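Local atomic coordinates of periplasmic binding protein/LacI transcriptional regulator (Alkaliphilus metalliredigens, PDB entry 3CTP), a protein that binds beta-D-xylulofuranose in the cleft of a periplasmic-binding-protein-like domain and probably acts as a LacI-family, DNA-binding transcriptional repressor. Residues A[166-170]-A[171-175]; A[190-193]-A[194-198]. All blocks are in the same frame, centred on the assembly; numbering follows the deposited sequence.

Contact 1 of 2, residues A[166-170]-A[171-175]; sequences HLYEK and GCRKI
A Schellman motif closes helix 156-169, with Leu167 and Tyr168 offering their carbonyls to the turn that follows. Cys172 N reaches back to Leu167 O at 3.0 Å, and Gly171 N bonds to Tyr168 O at 2.9 Å. Gly171 is the C-prime residue; at its positive phi of 92°, a beta carbon would collide with the carbonyl oxygen of Lys170. Beyond the turn Arg173 folds back, its chain bent at chi2 (-68°). Its guanidinium lies flat on one face of the Tyr168 ring, centres 3.6 Å apart and planes at 6°, a cation-pi stack. Arg173 NH2 also donates to Tyr168 O at 2.9 Å, in the carbonyl plane on a lone pair, and to Cys172 O from above that carbonyl's plane. Both bonds lie in the guanidinium plane and, with a water at NH1, hold its turn over the ring. Tyr168 O thus receives Gly171 N, Arg173 NH2 and the same water. On the buried side Leu167 CB meets Cys172 CB at 4.1 Å. Asp233 accepts the backbone N-H groups of Arg173 and Lys174 just before strand 175-179. Such a glycine-ended Schellman turn is a classic helix C-cap, here joining helix to strand in an alpha/beta domain.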
ATOM      1  N   HIS A 166      -6.045  -0.524 -27.873  1.00  9.98           N
ATOM      2  CA  HIS A 166      -7.221   0.136 -27.282  1.00 10.41           C
ATOM      3  C   HIS A 166      -7.172   1.649 -27.521  1.00 10.37           C
ATOM      4  O   HIS A 166      -8.162   2.254 -27.951  1.00 11.04           O
ATOM      5  CB  HIS A 166      -7.327  -0.213 -25.791  1.00 10.17           C
ATOM      6  CG  HIS A 166      -8.496   0.415 -25.101  1.00 13.24           C
ATOM      7  ND1 HIS A 166      -9.804   0.109 -25.415  1.00 14.01           N
ATOM      8  CD2 HIS A 166      -8.547   1.316 -24.088  1.00 16.42           C
ATOM      9  CE1 HIS A 166     -10.617   0.823 -24.641  1.00 12.38           C
ATOM     10  NE2 HIS A 166      -9.875   1.549 -23.817  1.00 17.40           N
ATOM     11  N   LEU A 167      -6.026   2.280 -27.259  1.00  8.12           N
ATOM     12  CA  LEU A 167      -5.928   3.719 -27.510  1.00  9.25           C
ATOM     13  C   LEU A 167      -6.186   4.011 -28.984  1.00 10.84           C
ATOM     14  O   LEU A 167      -6.906   4.944 -29.334  1.00 12.38           O
ATOM     15  CB  LEU A 167      -4.563   4.274 -27.134  1.00  9.63           C
ATOM     16  CG  LEU A 167      -4.312   4.281 -25.628  1.00 10.73           C
ATOM     17  CD1 LEU A 167      -2.934   4.867 -25.396  1.00 12.37           C
ATOM     18  CD2 LEU A 167      -5.366   5.109 -24.893  1.00 13.41           C
ATOM     19  N   TYR A 168      -5.578   3.240 -29.866  1.00 10.15           N
ATOM     20  CA  TYR A 168      -5.740   3.474 -31.319  1.00 11.46           C
ATOM     21  C   TYR A 168      -7.213   3.310 -31.761  1.00 12.19           C
ATOM     22  O   TYR A 168      -7.770   4.137 -32.528  1.00 13.31           O
ATOM     23  CB  TYR A 168      -4.798   2.522 -32.084  1.00 12.29           C
ATOM     24  CG  TYR A 168      -4.657   2.856 -33.566  1.00 13.73           C
ATOM     25  CD1 TYR A 168      -3.702   3.763 -34.004  1.00 15.48           C
ATOM     26  CD2 TYR A 168      -5.500   2.291 -34.488  1.00 17.12           C
ATOM     27  CE1 TYR A 168      -3.575   4.085 -35.378  1.00 16.32           C
ATOM     28  CE2 TYR A 168      -5.380   2.603 -35.841  1.00 16.95           C
ATOM     29  CZ  TYR A 168      -4.422   3.494 -36.267  1.00 20.32           C
ATOM     30  OH  TYR A 168      -4.313   3.800 -37.618  1.00 19.52           O
ATOM     31  N   GLU A 169      -7.865   2.269 -31.249  1.00 12.44           N
ATOM     32  CA  GLU A 169      -9.277   2.005 -31.580  1.00 12.64           C
ATOM     33  C   GLU A 169     -10.142   3.168 -31.116  1.00 13.79           C
ATOM     34  O   GLU A 169     -11.146   3.494 -31.775  1.00 14.84           O
ATOM     35  CB  GLU A 169      -9.758   0.714 -30.913  1.00 14.87           C
ATOM     36  CG  GLU A 169     -11.288   0.536 -30.915  1.00 48.07           C
ATOM     37  CD  GLU A 169     -11.802  -0.312 -29.745  1.00 29.13           C
ATOM     38  OE1 GLU A 169     -11.014  -0.602 -28.816  1.00 51.65           O
ATOM     39  OE2 GLU A 169     -12.997  -0.679 -29.754  1.00 51.81           O
ATOM     40  N   LYS A 170      -9.756   3.809 -30.011  1.00 13.17           N
ATOM     41  CA  LYS A 170     -10.492   4.978 -29.508  1.00 14.99           C
ATOM     42  C   LYS A 170     -10.040   6.290 -30.135  1.00 15.91           C
ATOM     43  O   LYS A 170     -10.342   7.366 -29.602  1.00 17.45           O
ATOM     44  CB  LYS A 170     -10.384   5.088 -27.978  1.00 16.01           C
ATOM     45  CG  LYS A 170     -11.016   3.926 -27.212  1.00 18.56           C
ATOM     46  CD  LYS A 170     -12.373   3.517 -27.800  1.00 28.32           C
ATOM     47  CE  LYS A 170     -12.957   2.309 -27.078  1.00 22.52           C
ATOM     48  NZ  LYS A 170     -14.016   1.611 -27.892  1.00 36.88           N
ATOM     49  N   GLY A 171      -9.319   6.206 -31.249  1.00 13.79           N
ATOM     50  CA  GLY A 171      -9.044   7.378 -32.062  1.00 14.13           C
ATOM     51  C   GLY A 171      -7.763   8.128 -31.750  1.00 14.27           C
ATOM     52  O   GLY A 171      -7.470   9.165 -32.361  1.00 15.38           O
ATOM     53  N   CYS A 172      -6.950   7.588 -30.842  1.00 12.95           N
ATOM     54  CA  CYS A 172      -5.743   8.312 -30.482  1.00 11.90           C
ATOM     55  C   CYS A 172      -4.680   8.152 -31.562  1.00 11.98           C
ATOM     56  O   CYS A 172      -4.431   7.033 -32.039  1.00 11.47           O
ATOM     57  CB  CYS A 172      -5.173   7.772 -29.174  1.00 12.34           C
ATOM     58  SG  CYS A 172      -6.272   8.027 -27.760  1.00 14.03           S
ATOM     59  N   ARG A 173      -4.040   9.269 -31.912  1.00 12.51           N
ATOM     60  CA  ARG A 173      -2.945   9.234 -32.878  1.00 13.35           C
ATOM     61  C   ARG A 173      -1.673   9.915 -32.367  1.00 14.50           C
ATOM     62  O   ARG A 173      -0.575   9.520 -32.755  1.00 17.39           O
ATOM     63  CB  ARG A 173      -3.373   9.853 -34.223  1.00 13.76           C
ATOM     64  CG  ARG A 173      -4.586   9.156 -34.865  1.00 16.26           C
ATOM     65  CD  ARG A 173      -4.256   7.734 -35.333  1.00 16.73           C
ATOM     66  NE  ARG A 173      -5.377   7.059 -36.004  1.00 13.93           N
ATOM     67  CZ  ARG A 173      -6.285   6.295 -35.403  1.00 17.77           C
ATOM     68  NH1 ARG A 173      -7.256   5.744 -36.131  1.00 15.89           N
ATOM     69  NH2 ARG A 173      -6.247   6.079 -34.077  1.00 12.88           N
ATOM     70  N   LYS A 174      -1.816  10.930 -31.517  1.00 12.17           N
ATOM     71  CA  LYS A 174      -0.685  11.501 -30.808  1.00 12.49           C
ATOM     72  C   LYS A 174      -0.617  10.768 -29.480  1.00 11.47           C
ATOM     73  O   LYS A 174      -1.434  11.003 -28.614  1.00 11.92           O
ATOM     74  CB  LYS A 174      -0.902  12.981 -30.541  1.00 14.02           C
ATOM     75  CG  LYS A 174      -0.991  13.849 -31.817  1.00 23.80           C
ATOM     76  CD  LYS A 174      -1.523  15.244 -31.486  1.00 27.11           C
ATOM     77  CE  LYS A 174      -1.611  16.126 -32.736  1.00 28.74           C
ATOM     78  NZ  LYS A 174      -1.974  17.528 -32.371  1.00 36.70           N
ATOM     79  N   ILE A 175       0.370   9.894 -29.333  1.00 10.67           N
ATOM     80  CA  ILE A 175       0.407   8.973 -28.185  1.00 10.64           C
ATOM     81  C   ILE A 175       1.724   9.042 -27.432  1.00 10.83           C
ATOM     82  O   ILE A 175       2.788   9.108 -28.054  1.00 10.38           O
ATOM     83  CB  ILE A 175       0.146   7.552 -28.694  1.00 10.85           C
ATOM     84  CG1 ILE A 175      -1.311   7.461 -29.161  1.00  9.41           C
ATOM     85  CG2 ILE A 175       0.466   6.486 -27.626  1.00 12.72           C
ATOM     86  CD1 ILE A 175      -1.627   6.167 -29.923  1.00 12.97           C
TER
HETATM   87  O   HOH W   1      -9.354   4.264 -34.851  1.00 31.92           O

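Contact 2 of 2, residues A[190-193]-A[194-198]; sequences RYKG and FLDGA. With XLF (beta-D-xylulofuranose), chain C.
The xylulofuranose pocket is reached from helix 185-200 by Arg190, whose own carbonyl accepts Phe194 N one turn further on. Extended from CG to NE (chi2 168°, chi3 -166°), its chain carries the guanidinium away from the helix to the sugar. Arg190 NH1 donates to sugar O2 at 2.8 Å, at the edge of the guanidinium, and Arg190 NH2 to sugar O3 at 2.9 Å and to O2 more weakly. Asn156 OD1 accepts from NE, and Phe266 adds a cation-pi contact. With an alanine in place of Arg190, sugar O2 and O3 would probably lose these donors and Asn156 OD1 its NE partner. Further along, a bend at chi2 (50°) lays the Lys192 chain across the Asp196 carboxylate, with Lys192 NZ 3.2 Å from Asp196 OD1 in a salt bridge; Tyr157 OH bonds to the other carboxylate oxygen. Tyr191 and Leu195 lie side by side, Tyr191 CZ 4.0 Å from Leu195 CD2. Four i to i+4 backbone bonds join 190-193 to 194-198. In its beta-alpha-beta unit the helix links strands 175-179 and 206-209: Phe194 packs among Phe164 of helix 156-169, His177 of strand 175-179 and Phe236 of strand 234-237, while Tyr191 meets Phe207 edge-to-face.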
ATOM      1  N   ARG A 190       6.209  -4.561 -21.815  1.00  7.60           N
ATOM      2  CA  ARG A 190       5.054  -3.711 -22.123  1.00  7.53           C
ATOM      3  C   ARG A 190       5.406  -2.643 -23.153  1.00  8.19           C
ATOM      4  O   ARG A 190       4.642  -2.361 -24.072  1.00  8.88           O
ATOM      5  CB  ARG A 190       4.493  -3.021 -20.856  1.00  8.93           C
ATOM      6  CG  ARG A 190       3.940  -4.035 -19.872  1.00  7.04           C
ATOM      7  CD  ARG A 190       3.646  -3.413 -18.504  1.00  8.54           C
ATOM      8  NE  ARG A 190       3.456  -4.496 -17.537  1.00  8.61           N
ATOM      9  CZ  ARG A 190       3.408  -4.339 -16.217  1.00 10.38           C
ATOM     10  NH1 ARG A 190       3.512  -3.126 -15.672  1.00 10.30           N
ATOM     11  NH2 ARG A 190       3.273  -5.416 -15.450  1.00 10.00           N
ATOM     12  N   TYR A 191       6.582  -2.045 -22.990  1.00  8.01           N
ATOM     13  CA  TYR A 191       7.063  -1.047 -23.937  1.00  8.79           C
ATOM     14  C   TYR A 191       7.191  -1.644 -25.333  1.00  9.05           C
ATOM     15  O   TYR A 191       6.735  -1.055 -26.315  1.00  9.19           O
ATOM     16  CB  TYR A 191       8.415  -0.527 -23.418  1.00  8.91           C
ATOM     17  CG  TYR A 191       9.352   0.004 -24.454  1.00 13.55           C
ATOM     18  CD1 TYR A 191       9.206   1.276 -24.958  1.00 13.06           C
ATOM     19  CD2 TYR A 191      10.420  -0.751 -24.880  1.00 15.83           C
ATOM     20  CE1 TYR A 191      10.091   1.776 -25.919  1.00 14.54           C
ATOM     21  CE2 TYR A 191      11.312  -0.268 -25.821  1.00 15.90           C
ATOM     22  CZ  TYR A 191      11.125   0.985 -26.334  1.00 15.39           C
ATOM     23  OH  TYR A 191      12.027   1.475 -27.262  1.00 21.35           O
ATOM     24  N   LYS A 192       7.781  -2.831 -25.405  1.00  7.96           N
ATOM     25  CA  LYS A 192       8.010  -3.454 -26.708  1.00  9.14           C
ATOM     26  C   LYS A 192       6.674  -3.811 -27.377  1.00  9.39           C
ATOM     27  O   LYS A 192       6.508  -3.634 -28.597  1.00 10.15           O
ATOM     28  CB  LYS A 192       8.856  -4.707 -26.515  1.00 10.80           C
ATOM     29  CG  LYS A 192       9.366  -5.269 -27.845  1.00 26.47           C
ATOM     30  CD  LYS A 192      10.019  -4.168 -28.663  1.00 26.62           C
ATOM     31  CE  LYS A 192      10.337  -4.633 -30.080  1.00 33.43           C
ATOM     32  NZ  LYS A 192      10.793  -3.514 -30.943  1.00 40.20           N
ATOM     33  N   GLY A 193       5.711  -4.304 -26.603  1.00  8.29           N
ATOM     34  CA  GLY A 193       4.423  -4.674 -27.226  1.00  7.87           C
ATOM     35  C   GLY A 193       3.715  -3.429 -27.718  1.00  8.47           C
ATOM     36  O   GLY A 193       3.083  -3.425 -28.784  1.00 10.47           O
ATOM     37  N   PHE A 194       3.802  -2.358 -26.929  1.00  8.41           N
ATOM     38  CA  PHE A 194       3.138  -1.102 -27.304  1.00  7.78           C
ATOM     39  C   PHE A 194       3.769  -0.541 -28.576  1.00  8.86           C
ATOM     40  O   PHE A 194       3.064  -0.143 -29.517  1.00 10.40           O
ATOM     41  CB  PHE A 194       3.304  -0.121 -26.134  1.00  8.05           C
ATOM     42  CG  PHE A 194       2.406   1.084 -26.215  1.00  7.72           C
ATOM     43  CD1 PHE A 194       1.095   1.019 -25.779  1.00  9.29           C
ATOM     44  CD2 PHE A 194       2.911   2.288 -26.662  1.00  8.54           C
ATOM     45  CE1 PHE A 194       0.264   2.158 -25.809  1.00  9.30           C
ATOM     46  CE2 PHE A 194       2.116   3.421 -26.701  1.00  9.55           C
ATOM     47  CZ  PHE A 194       0.781   3.359 -26.284  1.00 10.12           C
ATOM     48  N   LEU A 195       5.102  -0.524 -28.606  1.00  7.86           N
ATOM     49  CA  LEU A 195       5.834   0.006 -29.755  1.00  8.52           C
ATOM     50  C   LEU A 195       5.579  -0.844 -30.995  1.00 10.40           C
ATOM     51  O   LEU A 195       5.354  -0.298 -32.086  1.00 10.46           O
ATOM     52  CB  LEU A 195       7.324   0.063 -29.418  1.00  9.32           C
ATOM     53  CG  LEU A 195       8.236   0.527 -30.545  1.00 13.91           C
ATOM     54  CD1 LEU A 195       7.846   1.919 -31.082  1.00 15.31           C
ATOM     55  CD2 LEU A 195       9.685   0.477 -30.028  1.00 18.52           C
ATOM     56  N   ASP A 196       5.577  -2.169 -30.837  1.00 10.42           N
ATOM     57  CA  ASP A 196       5.305  -3.023 -32.007  1.00 11.54           C
ATOM     58  C   ASP A 196       3.910  -2.704 -32.566  1.00 10.99           C
ATOM     59  O   ASP A 196       3.694  -2.731 -33.778  1.00 11.48           O
ATOM     60  CB  ASP A 196       5.397  -4.521 -31.675  1.00 11.51           C
ATOM     61  CG  ASP A 196       6.816  -4.980 -31.443  1.00 13.83           C
ATOM     62  OD1 ASP A 196       7.750  -4.202 -31.757  1.00 15.52           O
ATOM     63  OD2 ASP A 196       6.993  -6.123 -30.925  1.00 14.42           O
ATOM     64  N   GLY A 197       2.948  -2.448 -31.681  1.00  9.56           N
ATOM     65  CA  GLY A 197       1.618  -2.038 -32.156  1.00  9.48           C
ATOM     66  C   GLY A 197       1.658  -0.752 -32.966  1.00 10.96           C
ATOM     67  O   GLY A 197       1.041  -0.647 -34.039  1.00 11.52           O
ATOM     68  N   ALA A 198       2.387   0.245 -32.460  1.00  9.95           N
ATOM     69  CA  ALA A 198       2.512   1.513 -33.162  1.00 10.04           C
ATOM     70  C   ALA A 198       3.185   1.322 -34.520  1.00 10.10           C
ATOM     71  O   ALA A 198       2.763   1.930 -35.510  1.00 12.02           O
ATOM     72  CB  ALA A 198       3.308   2.523 -32.314  1.00 11.69           C
TER
HETATM   73  O4  XLF C 401       7.247  -4.603 -12.722  1.00 10.69           O
HETATM   74  C4  XLF C 401       5.919  -4.220 -13.091  1.00  9.94           C
HETATM   75  C5  XLF C 401       5.823  -2.708 -12.946  1.00  7.80           C
HETATM   76  O5  XLF C 401       5.004  -2.473 -11.796  1.00  8.98           O
HETATM   77  C3  XLF C 401       4.904  -4.762 -12.098  1.00  9.19           C
HETATM   78  O3  XLF C 401       4.129  -5.829 -12.661  1.00  9.46           O
HETATM   79  C2  XLF C 401       4.065  -3.544 -11.831  1.00  9.00           C
HETATM   80  O2  XLF C 401       3.131  -3.316 -12.907  1.00  8.32           O
HETATM   81  C1  XLF C 401       3.345  -3.606 -10.500  1.00  6.89           C
HETATM   82  O1  XLF C 401       2.670  -2.361 -10.268  1.00 10.36           O

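Overall arrangement
Contacts 1 and 2 follow in series along the chain, their centres about 13 Å apart, and show how successive elements of an alpha/beta domain serve different ends. Contact 1 ends helix 156-169 and leads into strand 175-179; contact 2 lies on helix 185-200, the helix of the crossover from that strand to strand 206-209. The two meet through Phe194, whose CZ lies 3.4 Å from Ile175 CG2 and also packs on Leu167 CD1. Phe194 thus brings helix 185-200 against both helix 156-169 and strand 175-179 of the four-stranded parallel sheet. Contact 1 is a turn remote from the sugar, whereas contact 2 extends into the cleft, so one helix both packs against its neighbours and carries a sugar-binding arginine.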